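Extracellular fatty acid-binding protein (Gallus gallus, PDB 3SAO) binds bacterial ferric siderophores, lysophosphatidic acid and long-chain fatty acids in a lipocalin barrel, and may act as an antibacterial factor of innate immunity. Local coordinates at residues 6-18 and 30-42. Sequence-based numbering, arbitrary orientation.
Sequences SEVAGKWYIVALA and KMKMVMARISFLG. With NKN ((2R)-2-hydroxy-3-(phosphonooxy)propyl tetradecanoate), chain C.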
# COMPACT_ATOMS: atom_id res chain seq x y z
N SER A 6 -0.76 11.99 -13.28
CA SER A 6 0.62 11.91 -13.84
C SER A 6 1.67 12.14 -12.73
O SER A 6 2.75 11.50 -12.74
CB SER A 6 0.78 12.93 -14.96
OG SER A 6 0.43 14.24 -14.51
N GLU A 7 1.32 12.97 -11.75
CA GLU A 7 2.25 13.37 -10.68
C GLU A 7 2.56 12.23 -9.72
O GLU A 7 3.42 12.36 -8.86
CB GLU A 7 1.67 14.55 -9.87
N VAL A 8 1.86 11.11 -9.88
CA VAL A 8 1.94 9.99 -8.94
C VAL A 8 3.17 9.06 -9.17
O VAL A 8 3.46 8.19 -8.34
CB VAL A 8 0.58 9.23 -8.95
CG1 VAL A 8 0.75 7.77 -8.60
CG2 VAL A 8 -0.41 9.91 -7.97
N ALA A 9 3.91 9.25 -10.27
CA ALA A 9 5.07 8.40 -10.52
C ALA A 9 6.15 8.60 -9.46
O ALA A 9 6.33 9.71 -8.93
CB ALA A 9 5.66 8.62 -11.94
N GLY A 10 6.83 7.52 -9.12
CA GLY A 10 8.02 7.57 -8.31
C GLY A 10 7.82 6.97 -6.95
O GLY A 10 7.02 6.04 -6.77
N LYS A 11 8.61 7.43 -6.00
CA LYS A 11 8.78 6.75 -4.72
C LYS A 11 7.70 7.14 -3.70
O LYS A 11 7.36 8.33 -3.55
CB LYS A 11 10.17 7.08 -4.15
CG LYS A 11 10.46 6.47 -2.80
CD LYS A 11 11.82 6.98 -2.29
CE LYS A 11 12.27 6.38 -1.00
NZ LYS A 11 13.72 6.72 -0.70
N TRP A 12 7.10 6.13 -3.10
CA TRP A 12 6.09 6.27 -2.04
C TRP A 12 6.45 5.35 -0.87
O TRP A 12 7.25 4.43 -1.01
CB TRP A 12 4.72 5.86 -2.57
CG TRP A 12 4.11 6.79 -3.57
CD1 TRP A 12 4.35 6.82 -4.94
CD2 TRP A 12 3.21 7.88 -3.30
NE1 TRP A 12 3.65 7.86 -5.51
CE2 TRP A 12 2.93 8.51 -4.54
CE3 TRP A 12 2.57 8.34 -2.14
CZ2 TRP A 12 2.02 9.58 -4.64
CZ3 TRP A 12 1.69 9.42 -2.25
CH2 TRP A 12 1.42 10.03 -3.49
N TYR A 13 5.83 5.60 0.28
CA TYR A 13 5.87 4.71 1.42
C TYR A 13 4.46 4.33 1.81
O TYR A 13 3.57 5.15 1.70
CB TYR A 13 6.49 5.42 2.61
CG TYR A 13 7.89 5.92 2.41
CD1 TYR A 13 8.14 7.20 1.96
CD2 TYR A 13 8.97 5.10 2.71
CE1 TYR A 13 9.44 7.67 1.79
CE2 TYR A 13 10.27 5.55 2.54
CZ TYR A 13 10.51 6.84 2.12
OH TYR A 13 11.82 7.29 1.99
N ILE A 14 4.25 3.08 2.20
CA ILE A 14 3.03 2.63 2.81
C ILE A 14 3.23 2.74 4.32
O ILE A 14 4.08 2.06 4.90
CB ILE A 14 2.71 1.24 2.39
CG1 ILE A 14 2.65 1.17 0.85
CG2 ILE A 14 1.38 0.76 3.05
CD1 ILE A 14 2.50 -0.22 0.27
N VAL A 15 2.48 3.64 4.94
CA VAL A 15 2.80 4.12 6.29
C VAL A 15 1.74 3.71 7.30
O VAL A 15 1.95 3.81 8.51
CB VAL A 15 3.05 5.66 6.33
CG1 VAL A 15 4.13 6.04 5.35
CG2 VAL A 15 1.73 6.44 6.07
N ALA A 16 0.60 3.19 6.83
CA ALA A 16 -0.41 2.64 7.73
C ALA A 16 -1.30 1.68 6.98
O ALA A 16 -1.41 1.74 5.77
CB ALA A 16 -1.25 3.75 8.36
N LEU A 17 -1.92 0.80 7.74
CA LEU A 17 -2.72 -0.31 7.29
C LEU A 17 -3.91 -0.44 8.20
O LEU A 17 -3.85 -0.09 9.38
CB LEU A 17 -1.94 -1.62 7.40
CG LEU A 17 -0.59 -1.68 6.68
CD1 LEU A 17 0.08 -3.04 7.04
CD2 LEU A 17 -0.75 -1.51 5.19
N ALA A 18 -5.00 -0.95 7.65
CA ALA A 18 -6.15 -1.30 8.46
C ALA A 18 -6.74 -2.61 7.97
O ALA A 18 -7.00 -2.79 6.77
CB ALA A 18 -7.19 -0.18 8.45
N LYS A 30 4.61 -6.43 14.37
CA LYS A 30 5.89 -6.77 13.75
C LYS A 30 6.13 -6.02 12.45
O LYS A 30 7.25 -5.99 11.93
CB LYS A 30 5.96 -8.26 13.46
N MET A 31 5.08 -5.40 11.92
CA MET A 31 5.09 -4.89 10.56
C MET A 31 5.82 -3.55 10.49
O MET A 31 5.83 -2.78 11.46
CB MET A 31 3.66 -4.76 10.04
CG MET A 31 2.94 -6.10 9.89
SD MET A 31 1.29 -5.94 9.12
CE MET A 31 0.73 -7.65 9.19
N LYS A 32 6.51 -3.35 9.39
CA LYS A 32 7.30 -2.14 9.15
C LYS A 32 6.82 -1.47 7.88
O LYS A 32 6.22 -2.11 7.01
CB LYS A 32 8.78 -2.47 8.98
CG LYS A 32 9.41 -3.17 10.17
CD LYS A 32 9.29 -2.35 11.43
CE LYS A 32 10.41 -2.70 12.43
NZ LYS A 32 10.46 -4.15 12.72
N MET A 33 7.17 -0.21 7.75
CA MET A 33 6.88 0.58 6.57
C MET A 33 7.41 -0.05 5.29
O MET A 33 8.51 -0.61 5.24
CB MET A 33 7.48 1.98 6.76
CG MET A 33 6.94 3.05 5.87
SD MET A 33 7.66 4.68 6.24
CE MET A 33 7.06 5.03 7.87
N VAL A 34 6.55 -0.05 4.28
CA VAL A 34 6.88 -0.62 2.97
C VAL A 34 7.27 0.49 2.00
O VAL A 34 6.56 1.49 1.89
CB VAL A 34 5.70 -1.39 2.43
CG1 VAL A 34 6.01 -2.00 1.05
CG2 VAL A 34 5.33 -2.45 3.43
N MET A 35 8.39 0.33 1.32
CA MET A 35 8.75 1.27 0.26
C MET A 35 8.15 0.77 -1.06
O MET A 35 8.06 -0.43 -1.34
CB MET A 35 10.28 1.47 0.15
CG MET A 35 10.68 2.61 -0.76
SD MET A 35 12.44 2.67 -1.14
CE MET A 35 13.12 2.82 0.52
N ALA A 36 7.63 1.72 -1.82
CA ALA A 36 7.03 1.40 -3.12
C ALA A 36 7.57 2.34 -4.20
O ALA A 36 7.95 3.49 -3.94
CB ALA A 36 5.52 1.44 -3.03
N ARG A 37 7.61 1.86 -5.43
CA ARG A 37 7.75 2.76 -6.57
C ARG A 37 6.65 2.51 -7.58
O ARG A 37 6.41 1.37 -7.96
CB ARG A 37 9.12 2.60 -7.25
CG ARG A 37 9.33 3.63 -8.34
CD ARG A 37 10.54 3.34 -9.18
NE ARG A 37 11.80 3.78 -8.59
CZ ARG A 37 12.78 2.96 -8.21
NH1 ARG A 37 12.62 1.64 -8.27
NH2 ARG A 37 13.94 3.44 -7.75
N ILE A 38 6.05 3.58 -8.07
CA ILE A 38 4.99 3.48 -9.07
C ILE A 38 5.52 3.95 -10.41
O ILE A 38 6.11 5.06 -10.47
CB ILE A 38 3.79 4.39 -8.67
CG1 ILE A 38 3.22 3.99 -7.31
CG2 ILE A 38 2.71 4.33 -9.73
CD1 ILE A 38 2.01 4.83 -6.90
N SER A 39 5.28 3.15 -11.46
CA SER A 39 5.63 3.45 -12.84
C SER A 39 4.43 3.21 -13.76
O SER A 39 3.69 2.25 -13.57
CB SER A 39 6.75 2.52 -13.31
OG SER A 39 7.81 2.52 -12.37
N PHE A 40 4.23 4.11 -14.72
CA PHE A 40 3.08 4.03 -15.62
C PHE A 40 3.50 3.41 -16.95
O PHE A 40 4.62 3.62 -17.42
CB PHE A 40 2.48 5.42 -15.83
CG PHE A 40 1.71 5.92 -14.61
CD1 PHE A 40 2.23 6.92 -13.81
CD2 PHE A 40 0.52 5.32 -14.24
CE1 PHE A 40 1.55 7.36 -12.68
CE2 PHE A 40 -0.18 5.75 -13.11
CZ PHE A 40 0.35 6.77 -12.32
N LEU A 41 2.63 2.58 -17.51
CA LEU A 41 2.67 2.32 -18.96
C LEU A 41 1.42 2.87 -19.58
O LEU A 41 0.31 2.38 -19.35
CB LEU A 41 2.79 0.83 -19.27
CG LEU A 41 3.17 0.46 -20.70
CD1 LEU A 41 4.57 0.92 -21.05
CD2 LEU A 41 3.02 -1.03 -20.92
N GLY A 42 1.61 3.90 -20.39
CA GLY A 42 0.50 4.49 -21.11
C GLY A 42 -0.53 5.04 -20.17
O GLY A 42 -0.18 5.64 -19.15
OAA NKN C . -1.90 -3.04 -3.78
OAB NKN C . -3.02 -1.89 -2.03
PAC NKN C . -1.88 -1.76 -3.00
OAD NKN C . -0.55 -1.38 -2.40
OAE NKN C . -0.58 5.82 -4.80
OAF NKN C . -2.24 -0.57 -4.00
CAG NKN C . -1.41 -0.05 -5.05
CAH NKN C . -1.96 1.28 -5.57
CAI NKN C . -0.97 2.45 -5.65
OAJ NKN C . -1.55 3.67 -5.15
CAK NKN C . -1.20 5.05 -5.54
CAL NKN C . -1.69 5.58 -6.86
CAM NKN C . -2.58 6.79 -6.60
CAN NKN C . -3.39 7.19 -7.83
CAO NKN C . -3.24 6.18 -8.97
OAY NKN C . -2.44 1.02 -6.89
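The indole of W12 meets the methyl CD1 of I38 obliquely, W12 CD1 to I38 CD1 at 3.6 Å, while the ester carbonyl oxygen OAE of the bound lysophosphatidic acid lies over one of its faces. In the plane of the ring, NE1 donates to V8 O over 2.9 Å, so the turn at S6 to A9 is tied to the strand that follows and the indole is fixed in its rotation. The F40 ring takes I38 CG2 over one face, near the rim, and A9 N at its edge; V8 CG1 reaches its CZ obliquely. On the outer side of the sheet M33 SD sits 4.6 Å from the centroid of the Y13 ring, an oblique Met-aromatic contact. M33 gets there with CG anti to its own N (chi1 -162°), and its thioether, flexible and polarisable, fits between Y13 and V15 CG1.

Between these two layers strands 10-18 and 34-41 pair antiparallel through G10-I38, W12-A36 and I14-V34. W12 N reaches A36 O at 2.9 Å; the bond from V34 N to I14 O is weak, at 3.3 Å, where the strands begin to part. G10 suits its place because its backbone angles would press a CB against the preceding carbonyl oxygen. On the inner face I14 and V34 lie side by side, pointing the same way, and the small A36 pairs with W12. Outside, K11, its chain extended, crosses M35 with its end, K11 CE to M35 SD at 3.7 Å. R37 turns its guanidinium to D154 O.

V8 and I38 both border the ligand, V8 CG1 lying 3.7 Å from NKN CAL. Their apolar branches suit the ester and acyl portion of a lipid, whereas the ligand is also hydrogen-bonded to K82, R112 and Y114, consistent with an amphipathic guest in a lipocalin calyx.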